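Metallo-beta-lactamase family protein (Thermus thermophilus, PDB 2ZO4) is a metallo-beta-lactamase superfamily protein that binds two zinc ions and probably acts as a hydrolase. Local coordinates at residues R162-W167 with Y179-G184; L166-H171 with L215-R220; S197-L202 with R285-A290; N209-F214 with L296-E301. All coordinates share one frame; numbering follows the deposited sequence.

Interaction 1 (R162-W167 with Y179-G184); sequences RLRVLW and YLEEEG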
loop_
_atom_site.group_PDB
_atom_site.type_symbol
_atom_site.label_atom_id
_atom_site.label_comp_id
_atom_site.label_asym_id
_atom_site.label_seq_id
_atom_site.Cartn_x
_atom_site.Cartn_y
_atom_site.Cartn_z
ATOM N N ARG A 162 -4.443 22.107 2.355
ATOM C CA ARG A 162 -5.241 21.645 1.228
ATOM C C ARG A 162 -4.537 20.484 0.535
ATOM O O ARG A 162 -3.428 20.633 0.014
ATOM C CB ARG A 162 -5.521 22.787 0.252
ATOM C CG ARG A 162 -6.639 22.477 -0.737
ATOM C CD ARG A 162 -7.205 23.743 -1.369
ATOM N NE ARG A 162 -8.001 23.419 -2.552
ATOM C CZ ARG A 162 -9.330 23.431 -2.611
ATOM N NH1 ARG A 162 -10.050 23.775 -1.554
ATOM N NH2 ARG A 162 -9.941 23.107 -3.744
ATOM N N LEU A 163 -5.196 19.331 0.547
ATOM C CA LEU A 163 -4.614 18.081 0.074
ATOM C C LEU A 163 -5.326 17.591 -1.179
ATOM O O LEU A 163 -6.549 17.477 -1.194
ATOM C CB LEU A 163 -4.718 17.012 1.168
ATOM C CG LEU A 163 -3.764 17.065 2.365
ATOM C CD1 LEU A 163 -4.029 18.256 3.279
ATOM C CD2 LEU A 163 -3.864 15.774 3.149
ATOM N N ARG A 164 -4.558 17.295 -2.222
ATOM C CA ARG A 164 -5.115 16.732 -3.444
ATOM C C ARG A 164 -5.018 15.214 -3.395
ATOM O O ARG A 164 -3.935 14.662 -3.181
ATOM C CB ARG A 164 -4.376 17.268 -4.676
ATOM C CG ARG A 164 -4.957 16.810 -6.020
ATOM C CD ARG A 164 -6.266 17.526 -6.358
ATOM N NE ARG A 164 -6.053 18.963 -6.547
ATOM C CZ ARG A 164 -7.019 19.863 -6.719
ATOM N NH1 ARG A 164 -8.295 19.495 -6.734
ATOM N NH2 ARG A 164 -6.701 21.143 -6.876
ATOM N N VAL A 165 -6.150 14.546 -3.596
ATOM C CA VAL A 165 -6.189 13.085 -3.631
ATOM C C VAL A 165 -5.705 12.566 -4.987
ATOM O O VAL A 165 -6.283 12.879 -6.034
ATOM C CB VAL A 165 -7.601 12.534 -3.300
ATOM C CG1 VAL A 165 -7.616 10.993 -3.324
ATOM C CG2 VAL A 165 -8.054 13.037 -1.939
ATOM N N LEU A 166 -4.631 11.781 -4.959
ATOM C CA LEU A 166 -4.084 11.191 -6.177
ATOM C C LEU A 166 -4.224 9.683 -6.135
ATOM O O LEU A 166 -3.495 9.009 -5.409
ATOM C CB LEU A 166 -2.612 11.566 -6.365
ATOM C CG LEU A 166 -2.162 13.023 -6.248
ATOM C CD1 LEU A 166 -0.652 13.072 -6.364
ATOM C CD2 LEU A 166 -2.819 13.917 -7.306
ATOM N N TRP A 167 -5.175 9.165 -6.908
ATOM C CA TRP A 167 -5.362 7.730 -7.051
ATOM C C TRP A 167 -4.142 7.157 -7.753
ATOM O O TRP A 167 -3.816 7.538 -8.886
ATOM C CB TRP A 167 -6.642 7.426 -7.833
ATOM C CG TRP A 167 -6.943 5.962 -8.028
ATOM C CD1 TRP A 167 -6.761 4.952 -7.123
ATOM C CD2 TRP A 167 -7.512 5.355 -9.196
ATOM N NE1 TRP A 167 -7.171 3.752 -7.661
ATOM C CE2 TRP A 167 -7.638 3.971 -8.931
ATOM C CE3 TRP A 167 -7.930 5.847 -10.441
ATOM C CZ2 TRP A 167 -8.162 3.070 -9.868
ATOM C CZ3 TRP A 167 -8.447 4.948 -11.379
ATOM C CH2 TRP A 167 -8.556 3.576 -11.084
ATOM N N TYR A 179 -1.471 15.006 -1.833
ATOM C CA TYR A 179 -0.536 16.011 -2.329
ATOM C C TYR A 179 -0.899 17.428 -1.893
ATOM O O TYR A 179 -2.003 17.916 -2.160
ATOM C CB TYR A 179 -0.428 15.919 -3.857
ATOM C CG TYR A 179 0.652 16.788 -4.486
ATOM C CD1 TYR A 179 1.945 16.830 -3.963
ATOM C CD2 TYR A 179 0.380 17.544 -5.628
ATOM C CE1 TYR A 179 2.938 17.623 -4.556
ATOM C CE2 TYR A 179 1.359 18.337 -6.225
ATOM C CZ TYR A 179 2.636 18.365 -5.686
ATOM O OH TYR A 179 3.602 19.144 -6.279
ATOM N N LEU A 180 0.045 18.067 -1.207
ATOM C CA LEU A 180 -0.078 19.463 -0.800
ATOM C C LEU A 180 0.520 20.313 -1.913
ATOM O O LEU A 180 1.735 20.509 -1.976
ATOM C CB LEU A 180 0.646 19.708 0.532
ATOM C CG LEU A 180 -0.008 19.196 1.823
ATOM C CD1 LEU A 180 -0.028 17.667 1.903
ATOM C CD2 LEU A 180 0.717 19.762 3.023
ATOM N N GLU A 181 -0.354 20.797 -2.793
ATOM C CA GLU A 181 0.045 21.379 -4.071
ATOM C C GLU A 181 0.863 22.661 -3.943
ATOM O O GLU A 181 1.853 22.835 -4.658
ATOM C CB GLU A 181 -1.181 21.610 -4.963
ATOM C CG GLU A 181 -1.837 20.319 -5.441
ATOM C CD GLU A 181 -3.034 20.547 -6.350
ATOM O OE1 GLU A 181 -3.748 21.562 -6.185
ATOM O OE2 GLU A 181 -3.263 19.691 -7.227
ATOM N N GLU A 182 0.459 23.549 -3.039
ATOM C CA GLU A 182 1.180 24.808 -2.861
ATOM C C GLU A 182 2.598 24.558 -2.343
ATOM O O GLU A 182 3.566 25.112 -2.871
ATOM C CB GLU A 182 0.417 25.764 -1.941
ATOM C CG GLU A 182 1.052 27.155 -1.868
ATOM C CD GLU A 182 0.207 28.164 -1.112
ATOM O OE1 GLU A 182 -0.493 27.770 -0.152
ATOM O OE2 GLU A 182 0.251 29.361 -1.481
ATOM N N GLU A 183 2.706 23.697 -1.336
ATOM C CA GLU A 183 3.980 23.376 -0.702
ATOM C C GLU A 183 4.825 22.420 -1.551
ATOM O O GLU A 183 6.053 22.370 -1.413
ATOM C CB GLU A 183 3.741 22.775 0.690
ATOM C CG GLU A 183 2.993 23.689 1.668
ATOM C CD GLU A 183 1.469 23.546 1.616
ATOM O OE1 GLU A 183 0.925 23.080 0.596
ATOM O OE2 GLU A 183 0.805 23.909 2.611
ATOM N N GLY A 184 4.163 21.663 -2.426
ATOM C CA GLY A 184 4.841 20.689 -3.281
ATOM C C GLY A 184 5.265 19.470 -2.490
ATOM O O GLY A 184 6.209 18.776 -2.858
HETATM O O HOH W 1 -1.700 22.997 -1.039
HETATM O O HOH W 2 -3.323 20.532 -2.580
HETATM O O HOH W 3 -1.844 23.934 2.091
#
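R164 and Y179 form an antiparallel hydrogen-bonded pair, R164 N reaching Y179 O at 2.6 Å and Y179 N returning to R164 O at 2.8 Å. Their side chains leave by one face of the sheet. L166 CD1 packs on Y179 CB at 3.8 Å, while L163 CG lies 3.8 Å from L180 CD1. The pairing belongs to the hairpin of strands 161-167 and 176-180, part of the second sheet of the metallo-beta-lactamase sandwich. Past the strand, E181 turns back to R164 in a salt bridge; the arginine chain bends at chi2 (74°) and chi3 (64°), which turns the side of the guanidinium, NE and NH2, to the carboxylate. R164 NE meets OE2 of E181 at 3.0 Å from above the carboxylate plane, and NH2 meets OE1 at 3.1 Å on its syn side; the two planes stand 54° apart. NH1 is held by G153 O. Where backbone pairing stops, water 2 accepts the N-H of E181 at 3.0 Å and lies 2.6 Å from R162 O, bridging the strands.

Interaction 2 (L166-H171 with L215-R220); sequences LWTPGH and LRSLDR. With ZN (zinc ion), chain B.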
loop_
_atom_site.group_PDB
_atom_site.type_symbol
_atom_site.label_atom_id
_atom_site.label_comp_id
_atom_site.label_asym_id
_atom_site.label_seq_id
_atom_site.Cartn_x
_atom_site.Cartn_y
_atom_site.Cartn_z
ATOM N N LEU A 166 -4.631 11.781 -4.959
ATOM C CA LEU A 166 -4.084 11.191 -6.177
ATOM C C LEU A 166 -4.224 9.683 -6.135
ATOM O O LEU A 166 -3.495 9.009 -5.409
ATOM C CB LEU A 166 -2.612 11.566 -6.365
ATOM C CG LEU A 166 -2.162 13.023 -6.248
ATOM C CD1 LEU A 166 -0.652 13.072 -6.364
ATOM C CD2 LEU A 166 -2.819 13.917 -7.306
ATOM N N TRP A 167 -5.175 9.165 -6.908
ATOM C CA TRP A 167 -5.362 7.730 -7.051
ATOM C C TRP A 167 -4.142 7.157 -7.753
ATOM O O TRP A 167 -3.816 7.538 -8.886
ATOM C CB TRP A 167 -6.642 7.426 -7.833
ATOM C CG TRP A 167 -6.943 5.962 -8.028
ATOM C CD1 TRP A 167 -6.761 4.952 -7.123
ATOM C CD2 TRP A 167 -7.512 5.355 -9.196
ATOM N NE1 TRP A 167 -7.171 3.752 -7.661
ATOM C CE2 TRP A 167 -7.638 3.971 -8.931
ATOM C CE3 TRP A 167 -7.930 5.847 -10.441
ATOM C CZ2 TRP A 167 -8.162 3.070 -9.868
ATOM C CZ3 TRP A 167 -8.447 4.948 -11.379
ATOM C CH2 TRP A 167 -8.556 3.576 -11.084
ATOM N N THR A 168 -3.452 6.270 -7.046
ATOM C CA THR A 168 -2.212 5.667 -7.523
ATOM C C THR A 168 -2.267 4.142 -7.351
ATOM O O THR A 168 -1.593 3.585 -6.473
ATOM C CB THR A 168 -0.985 6.260 -6.792
ATOM O OG1 THR A 168 -1.328 6.535 -5.427
ATOM C CG2 THR A 168 -0.526 7.562 -7.468
ATOM N N PRO A 169 -3.078 3.462 -8.192
ATOM C CA PRO A 169 -3.249 2.013 -8.098
ATOM C C PRO A 169 -1.970 1.255 -8.464
ATOM O O PRO A 169 -1.109 1.799 -9.159
ATOM C CB PRO A 169 -4.349 1.726 -9.124
ATOM C CG PRO A 169 -4.222 2.834 -10.121
ATOM C CD PRO A 169 -3.863 4.030 -9.304
ATOM N N GLY A 170 -1.856 0.018 -7.987
ATOM C CA GLY A 170 -0.680 -0.810 -8.233
ATOM C C GLY A 170 -0.257 -1.543 -6.979
ATOM O O GLY A 170 -0.437 -2.757 -6.868
ATOM N N HIS A 171 0.306 -0.801 -6.030
ATOM C CA HIS A 171 0.622 -1.342 -4.715
ATOM C C HIS A 171 -0.648 -1.821 -4.002
ATOM O O HIS A 171 -0.646 -2.851 -3.334
ATOM C CB HIS A 171 1.351 -0.300 -3.873
ATOM C CG HIS A 171 1.695 -0.775 -2.497
ATOM N ND1 HIS A 171 2.728 -1.653 -2.252
ATOM C CD2 HIS A 171 1.130 -0.514 -1.296
ATOM C CE1 HIS A 171 2.796 -1.900 -0.957
ATOM N NE2 HIS A 171 1.839 -1.220 -0.354
ATOM N N LEU A 215 3.057 0.940 -12.756
ATOM C CA LEU A 215 3.968 1.669 -13.632
ATOM C C LEU A 215 3.344 2.965 -14.162
ATOM O O LEU A 215 4.036 3.970 -14.326
ATOM C CB LEU A 215 4.475 0.765 -14.771
ATOM C CG LEU A 215 5.305 -0.458 -14.335
ATOM C CD1 LEU A 215 5.526 -1.437 -15.489
ATOM C CD2 LEU A 215 6.639 -0.049 -13.712
ATOM N N ARG A 216 2.037 2.951 -14.409
ATOM C CA ARG A 216 1.338 4.174 -14.811
ATOM C C ARG A 216 1.280 5.177 -13.653
ATOM O O ARG A 216 1.344 6.387 -13.870
ATOM C CB ARG A 216 -0.061 3.850 -15.340
ATOM C CG ARG A 216 -0.840 5.052 -15.847
ATOM C CD ARG A 216 -1.414 4.801 -17.233
ATOM N NE ARG A 216 -0.507 5.247 -18.292
ATOM C CZ ARG A 216 -0.588 6.423 -18.916
ATOM N NH1 ARG A 216 -1.537 7.298 -18.599
ATOM N NH2 ARG A 216 0.291 6.731 -19.864
ATOM N N SER A 217 1.166 4.665 -12.429
ATOM C CA SER A 217 1.153 5.507 -11.228
ATOM C C SER A 217 2.502 6.190 -11.012
ATOM O O SER A 217 2.551 7.367 -10.667
ATOM C CB SER A 217 0.751 4.694 -9.995
ATOM O OG SER A 217 -0.587 4.247 -10.108
ATOM N N LEU A 218 3.585 5.445 -11.231
ATOM C CA LEU A 218 4.944 5.992 -11.186
ATOM C C LEU A 218 5.138 7.108 -12.210
ATOM O O LEU A 218 5.764 8.121 -11.905
ATOM C CB LEU A 218 5.989 4.895 -11.419
ATOM C CG LEU A 218 6.101 3.702 -10.465
ATOM C CD1 LEU A 218 7.122 2.710 -11.004
ATOM C CD2 LEU A 218 6.456 4.133 -9.042
ATOM N N ASP A 219 4.605 6.914 -13.417
ATOM C CA ASP A 219 4.610 7.945 -14.461
ATOM C C ASP A 219 3.904 9.209 -13.986
ATOM O O ASP A 219 4.428 10.312 -14.147
ATOM C CB ASP A 219 3.919 7.435 -15.731
ATOM C CG ASP A 219 4.839 6.625 -16.629
ATOM O OD1 ASP A 219 6.009 7.023 -16.832
ATOM O OD2 ASP A 219 4.381 5.585 -17.151
ATOM N N ARG A 220 2.717 9.034 -13.401
ATOM C CA ARG A 220 1.902 10.135 -12.883
ATOM C C ARG A 220 2.670 10.925 -11.821
ATOM O O ARG A 220 2.729 12.152 -11.885
ATOM C CB ARG A 220 0.581 9.595 -12.315
ATOM C CG ARG A 220 -0.543 10.620 -12.173
ATOM C CD ARG A 220 -0.833 10.964 -10.711
ATOM N NE ARG A 220 -1.972 11.875 -10.580
ATOM C CZ ARG A 220 -3.236 11.500 -10.382
ATOM N NH1 ARG A 220 -3.559 10.216 -10.276
ATOM N NH2 ARG A 220 -4.189 12.421 -10.282
HETATM ZN ZN ZN B . 1.230 -1.227 1.642
HETATM O O HOH W 4 2.107 -1.563 3.419
#
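S217 turns OG away from its own carbonyl carbon (chi1 -65°), which aims the hydroxyl at P169, and R220 bends at chi2 (-109°) to lay its guanidinium against L166. In the metallo-beta-lactamase fold this is helix 210-222 lying against the end of strand 161-167 and the loop that carries a zinc ligand. OG of S217 lies 2.7 Å from P169 O, within hydrogen-bonding distance, but its one proton may go either there or to D213 O. T168 adds an apolar touch, its CG2 reaching S217 CB at 4.0 Å. At the far end L166 covers one face of the R220 guanidinium, with CD2 3.6 Å from NH2 and CB over the centre. NH1 lies near W167 O, but the angle is too poor for a hydrogen bond; the firm charge partner of NH2 is D152. Beyond G170, H171 completes a zinc site with H70, H72 and D190: its NE2 is 2.1 Å from the metal, and water 4, a further ligand, lies in the imidazole plane.

Interaction 3 (S197-L202 with R285-A290); sequences SPNVGL and RRFAFA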
loop_
_atom_site.group_PDB
_atom_site.type_symbol
_atom_site.label_atom_id
_atom_site.label_comp_id
_atom_site.label_asym_id
_atom_site.label_seq_id
_atom_site.Cartn_x
_atom_site.Cartn_y
_atom_site.Cartn_z
ATOM N N SER A 197 11.481 -1.369 -3.752
ATOM C CA SER A 197 10.201 -1.173 -4.397
ATOM C C SER A 197 9.106 -1.579 -3.429
ATOM O O SER A 197 9.209 -2.623 -2.776
ATOM C CB SER A 197 10.085 -1.990 -5.683
ATOM O OG SER A 197 8.789 -1.840 -6.244
ATOM N N PRO A 198 8.058 -0.744 -3.316
ATOM C CA PRO A 198 6.865 -1.227 -2.639
ATOM C C PRO A 198 6.308 -2.439 -3.379
ATOM O O PRO A 198 6.444 -2.536 -4.606
ATOM C CB PRO A 198 5.895 -0.044 -2.730
ATOM C CG PRO A 198 6.447 0.854 -3.784
ATOM C CD PRO A 198 7.920 0.652 -3.769
ATOM N N ASN A 199 5.706 -3.359 -2.635
ATOM C CA ASN A 199 5.075 -4.542 -3.214
ATOM C C ASN A 199 4.119 -4.171 -4.350
ATOM O O ASN A 199 3.409 -3.167 -4.277
ATOM C CB ASN A 199 4.318 -5.316 -2.129
ATOM C CG ASN A 199 4.211 -6.805 -2.426
ATOM O OD1 ASN A 199 5.218 -7.523 -2.453
ATOM N ND2 ASN A 199 2.985 -7.282 -2.633
ATOM N N VAL A 200 4.140 -4.958 -5.415
ATOM C CA VAL A 200 3.072 -4.936 -6.401
ATOM C C VAL A 200 2.557 -6.370 -6.515
ATOM O O VAL A 200 3.061 -7.172 -7.305
ATOM C CB VAL A 200 3.519 -4.319 -7.764
ATOM C CG1 VAL A 200 4.687 -5.091 -8.384
ATOM C CG2 VAL A 200 2.350 -4.236 -8.717
ATOM N N GLY A 201 1.571 -6.692 -5.682
ATOM C CA GLY A 201 1.087 -8.061 -5.577
ATOM C C GLY A 201 -0.230 -8.309 -6.278
ATOM O O GLY A 201 -1.102 -7.438 -6.308
ATOM N N LEU A 202 -0.363 -9.503 -6.849
ATOM C CA LEU A 202 -1.628 -9.954 -7.412
ATOM C C LEU A 202 -2.310 -10.863 -6.392
ATOM O O LEU A 202 -1.834 -11.966 -6.108
ATOM C CB LEU A 202 -1.414 -10.684 -8.745
ATOM C CG LEU A 202 -2.635 -10.820 -9.669
ATOM C CD1 LEU A 202 -2.214 -10.818 -11.140
ATOM C CD2 LEU A 202 -3.475 -12.061 -9.345
ATOM N N ARG A 285 7.605 -14.454 2.215
ATOM C CA ARG A 285 7.413 -15.360 1.086
ATOM C C ARG A 285 6.088 -15.080 0.380
ATOM O O ARG A 285 6.024 -15.095 -0.852
ATOM C CB ARG A 285 7.475 -16.824 1.546
ATOM N N ARG A 286 5.043 -14.821 1.168
ATOM C CA ARG A 286 3.701 -14.533 0.648
ATOM C C ARG A 286 3.701 -13.335 -0.304
ATOM O O ARG A 286 3.071 -13.378 -1.366
ATOM C CB ARG A 286 2.722 -14.286 1.799
ATOM N N PHE A 287 4.417 -12.280 0.085
ATOM C CA PHE A 287 4.570 -11.073 -0.728
ATOM C C PHE A 287 5.419 -11.330 -1.972
ATOM O O PHE A 287 5.120 -10.810 -3.044
ATOM C CB PHE A 287 5.164 -9.930 0.100
ATOM C CG PHE A 287 4.358 -9.586 1.323
ATOM C CD1 PHE A 287 4.880 -9.794 2.596
ATOM C CD2 PHE A 287 3.067 -9.072 1.201
ATOM C CE1 PHE A 287 4.133 -9.484 3.735
ATOM C CE2 PHE A 287 2.310 -8.762 2.333
ATOM C CZ PHE A 287 2.845 -8.966 3.602
ATOM N N ALA A 288 6.473 -12.131 -1.816
ATOM C CA ALA A 288 7.300 -12.559 -2.945
ATOM C C ALA A 288 6.466 -13.314 -3.990
ATOM O O ALA A 288 6.590 -13.053 -5.186
ATOM C CB ALA A 288 8.472 -13.414 -2.459
ATOM N N PHE A 289 5.605 -14.224 -3.529
ATOM C CA PHE A 289 4.683 -14.954 -4.403
ATOM C C PHE A 289 3.746 -14.034 -5.195
ATOM O O PHE A 289 3.621 -14.174 -6.412
ATOM C CB PHE A 289 3.854 -15.963 -3.602
ATOM C CG PHE A 289 2.718 -16.589 -4.385
ATOM C CD1 PHE A 289 2.926 -17.736 -5.141
ATOM C CD2 PHE A 289 1.443 -16.029 -4.360
ATOM C CE1 PHE A 289 1.880 -18.319 -5.858
ATOM C CE2 PHE A 289 0.394 -16.598 -5.082
ATOM C CZ PHE A 289 0.615 -17.748 -5.829
ATOM N N ALA A 290 3.081 -13.117 -4.493
ATOM C CA ALA A 290 2.108 -12.214 -5.112
ATOM C C ALA A 290 2.755 -11.243 -6.099
ATOM O O ALA A 290 2.166 -10.935 -7.134
ATOM C CB ALA A 290 1.316 -11.463 -4.049
#
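The carboxamide of N199 and the phenyl ring of F287 stand nearly perpendicular, 78° between their planes, and do not stack. The amide approaches the ring obliquely and settles beside the base of the phenylalanine side chain, where N199 CG lies 4.1 Å from F287 CB. It gets there because CG of N199 is anti to the backbone N (chi1 -152°), directed at the first turn of helix 286-301. Further along, the loop meets that helix through its backbone. L202 N donates to A290 O at 2.9 Å in a nearly straight bond, but approaches from well above the carbonyl plane. The same oxygen receives a CA-H contact from G201, with CA 3.4 Å away. G201 has no side chain, so A290 can bring its methyl to 3.7 Å from G201 CA, and A290 is the residue of this contact with most surface buried. Here the loop after strand 185-189, within the metallo-beta-lactamase family region, is joined to the first turns of a helix in the C-terminal domain. The helix also reaches the loop through E291, which accepts the N-H of V200. N199 O accepts a hydrogen bond from ND1 of the zinc ligand H171 and probably steadies its imidazole, which places this loop in the second shell of the metal. The L202-A290 bond, by contrast, holds the loop on the helix through backbone groups alone and depends on no side-chain chemistry.

Interaction 4 (N209-F214 with L296-E301); sequences NPLKDF and LEYLRE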
loop_
_atom_site.group_PDB
_atom_site.type_symbol
_atom_site.label_atom_id
_atom_site.label_comp_id
_atom_site.label_asym_id
_atom_site.label_seq_id
_atom_site.Cartn_x
_atom_site.Cartn_y
_atom_site.Cartn_z
ATOM N N ASN A 209 -4.459 -6.212 -13.965
ATOM C CA ASN A 209 -3.030 -6.088 -14.257
ATOM C C ASN A 209 -2.372 -5.080 -13.306
ATOM O O ASN A 209 -2.063 -3.952 -13.713
ATOM C CB ASN A 209 -2.838 -5.689 -15.732
ATOM C CG ASN A 209 -1.444 -6.002 -16.264
ATOM O OD1 ASN A 209 -0.518 -6.295 -15.508
ATOM N ND2 ASN A 209 -1.285 -5.914 -17.582
ATOM N N PRO A 210 -2.159 -5.482 -12.031
ATOM C CA PRO A 210 -1.643 -4.558 -11.008
ATOM C C PRO A 210 -0.312 -3.885 -11.341
ATOM O O PRO A 210 -0.129 -2.719 -10.989
ATOM C CB PRO A 210 -1.498 -5.447 -9.759
ATOM C CG PRO A 210 -1.501 -6.842 -10.271
ATOM C CD PRO A 210 -2.401 -6.821 -11.461
ATOM N N LEU A 211 0.603 -4.599 -12.003
ATOM C CA LEU A 211 1.905 -4.021 -12.376
ATOM C C LEU A 211 1.763 -2.895 -13.404
ATOM O O LEU A 211 2.474 -1.893 -13.334
ATOM C CB LEU A 211 2.883 -5.091 -12.887
ATOM C CG LEU A 211 4.299 -4.610 -13.254
ATOM C CD1 LEU A 211 4.982 -3.924 -12.068
ATOM C CD2 LEU A 211 5.170 -5.738 -13.779
ATOM N N LYS A 212 0.845 -3.070 -14.350
ATOM C CA LYS A 212 0.546 -2.038 -15.348
ATOM C C LYS A 212 0.009 -0.767 -14.683
ATOM O O LYS A 212 0.408 0.334 -15.046
ATOM C CB LYS A 212 -0.444 -2.560 -16.399
ATOM C CG LYS A 212 -0.648 -1.616 -17.594
ATOM C CD LYS A 212 -1.377 -2.310 -18.740
ATOM C CE LYS A 212 -1.629 -1.337 -19.887
ATOM N NZ LYS A 212 -2.265 -2.015 -21.058
ATOM N N ASP A 213 -0.892 -0.933 -13.715
ATOM C CA ASP A 213 -1.364 0.172 -12.870
ATOM C C ASP A 213 -0.212 0.853 -12.136
ATOM O O ASP A 213 -0.147 2.076 -12.076
ATOM C CB ASP A 213 -2.352 -0.333 -11.813
ATOM C CG ASP A 213 -3.727 -0.635 -12.373
ATOM O OD1 ASP A 213 -4.137 -0.016 -13.381
ATOM O OD2 ASP A 213 -4.409 -1.491 -11.775
ATOM N N PHE A 214 0.674 0.040 -11.561
ATOM C CA PHE A 214 1.782 0.530 -10.742
ATOM C C PHE A 214 2.732 1.393 -11.549
ATOM O O PHE A 214 3.160 2.447 -11.087
ATOM C CB PHE A 214 2.548 -0.630 -10.097
ATOM C CG PHE A 214 3.627 -0.189 -9.143
ATOM C CD1 PHE A 214 3.302 0.268 -7.864
ATOM C CD2 PHE A 214 4.969 -0.240 -9.516
ATOM C CE1 PHE A 214 4.303 0.681 -6.975
ATOM C CE2 PHE A 214 5.974 0.170 -8.636
ATOM C CZ PHE A 214 5.638 0.636 -7.367
ATOM N N LEU A 296 4.380 -12.069 -13.764
ATOM C CA LEU A 296 4.016 -13.109 -14.724
ATOM C C LEU A 296 2.766 -12.750 -15.535
ATOM O O LEU A 296 2.717 -12.985 -16.743
ATOM C CB LEU A 296 3.814 -14.448 -14.014
ATOM C CG LEU A 296 5.078 -15.187 -13.558
ATOM C CD1 LEU A 296 4.738 -16.185 -12.463
ATOM C CD2 LEU A 296 5.769 -15.872 -14.744
ATOM N N GLU A 297 1.763 -12.187 -14.871
ATOM C CA GLU A 297 0.509 -11.834 -15.541
ATOM C C GLU A 297 0.654 -10.598 -16.429
ATOM O O GLU A 297 -0.061 -10.449 -17.424
ATOM C CB GLU A 297 -0.635 -11.689 -14.531
ATOM C CG GLU A 297 -1.164 -13.039 -14.020
ATOM C CD GLU A 297 -1.698 -13.933 -15.143
ATOM O OE1 GLU A 297 -2.822 -13.685 -15.619
ATOM O OE2 GLU A 297 -1.000 -14.887 -15.545
ATOM N N TYR A 298 1.594 -9.728 -16.070
ATOM C CA TYR A 298 1.980 -8.604 -16.913
ATOM C C TYR A 298 2.625 -9.112 -18.208
ATOM O O TYR A 298 2.295 -8.644 -19.304
ATOM C CB TYR A 298 2.947 -7.692 -16.153
ATOM C CG TYR A 298 3.374 -6.452 -16.908
ATOM C CD1 TYR A 298 2.656 -5.264 -16.792
ATOM C CD2 TYR A 298 4.507 -6.463 -17.722
ATOM C CE1 TYR A 298 3.044 -4.127 -17.476
ATOM C CE2 TYR A 298 4.907 -5.324 -18.413
ATOM C CZ TYR A 298 4.173 -4.163 -18.282
ATOM O OH TYR A 298 4.566 -3.033 -18.954
ATOM N N LEU A 299 3.538 -10.071 -18.066
ATOM C CA LEU A 299 4.230 -10.670 -19.207
ATOM C C LEU A 299 3.287 -11.472 -20.100
ATOM O O LEU A 299 3.438 -11.470 -21.324
ATOM C CB LEU A 299 5.387 -11.557 -18.738
ATOM C CG LEU A 299 6.608 -10.856 -18.125
ATOM C CD1 LEU A 299 7.588 -11.874 -17.573
ATOM C CD2 LEU A 299 7.295 -9.938 -19.129
ATOM N N ARG A 300 2.319 -12.148 -19.480
ATOM C CA ARG A 300 1.350 -12.961 -20.208
ATOM C C ARG A 300 0.417 -12.092 -21.034
ATOM O O ARG A 300 0.091 -12.434 -22.172
ATOM C CB ARG A 300 0.555 -13.863 -19.254
ATOM C CG ARG A 300 -0.153 -15.022 -19.960
ATOM C CD ARG A 300 -0.717 -16.051 -18.987
ATOM N NE ARG A 300 -1.830 -15.540 -18.185
ATOM C CZ ARG A 300 -3.084 -15.415 -18.617
ATOM N NH1 ARG A 300 -3.413 -15.746 -19.866
ATOM N NH2 ARG A 300 -4.016 -14.941 -17.802
ATOM N N GLU A 301 0.007 -10.960 -20.465
ATOM C CA GLU A 301 -0.853 -10.004 -21.163
ATOM C C GLU A 301 -0.153 -9.439 -22.397
ATOM O O GLU A 301 -0.785 -9.219 -23.428
ATOM C CB GLU A 301 -1.308 -8.884 -20.219
ATOM C CG GLU A 301 -2.476 -8.037 -20.743
ATOM C CD GLU A 301 -2.034 -6.903 -21.664
ATOM O OE1 GLU A 301 -0.858 -6.485 -21.596
ATOM O OE2 GLU A 301 -2.872 -6.416 -22.453
HETATM O O HOH W 5 0.840 -6.080 -19.582
#
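Y298, with N209 and L211 around it, carries most of this contact between the start of helix 210-222 and the last turns of helix 286-301. CG of the tyrosine is anti to the backbone N (chi1 -177°), which swings the ring across to the other helix. L211 covers one face in a CH-pi contact, its CD2 4.1 Å from the ring centroid. At the ring's edge, near its plane, N209 OD1 stands 3.6 Å from CD1. N209 occupies the N-cap position of its helix, and its ND2 turns toward E301 and donates to water 5 at 2.9 Å. That water lies over the opposite face of the tyrosine from L211 and passes its own protons to Y298 O at 3.0 Å and E301 OE1 at 2.7 Å. The contact thus joins the metallo-beta-lactamase region to the C-terminal helical one at the surface. With no direct hydrogen bond across it, cohesion rests on packing round Y298 by L211, N209 and K212, and on the polar bridge through water 5.

How the interactions relate
From the N terminus, interaction 1 opens first and closes a short loop, pairing strand 161-167 with the hairpin strand that follows. Interaction 2 starts from the same strand's end, so the second hairpin strand, 176-180, lies within the longer loop it closes on helix 210-222. Before that loop is shut, 197-202 and 209-214 have already opened interactions 3 and 4, which both cross interaction 2 and each other, and close more than eighty residues later on successive parts of helix 286-301. The three later contacts touch: H171 to N199, G170 to F214, and V200 to L211. They tie a zinc-ligand loop to the C-terminal domain; interaction 1 joins them only through the strand shared with interaction 2.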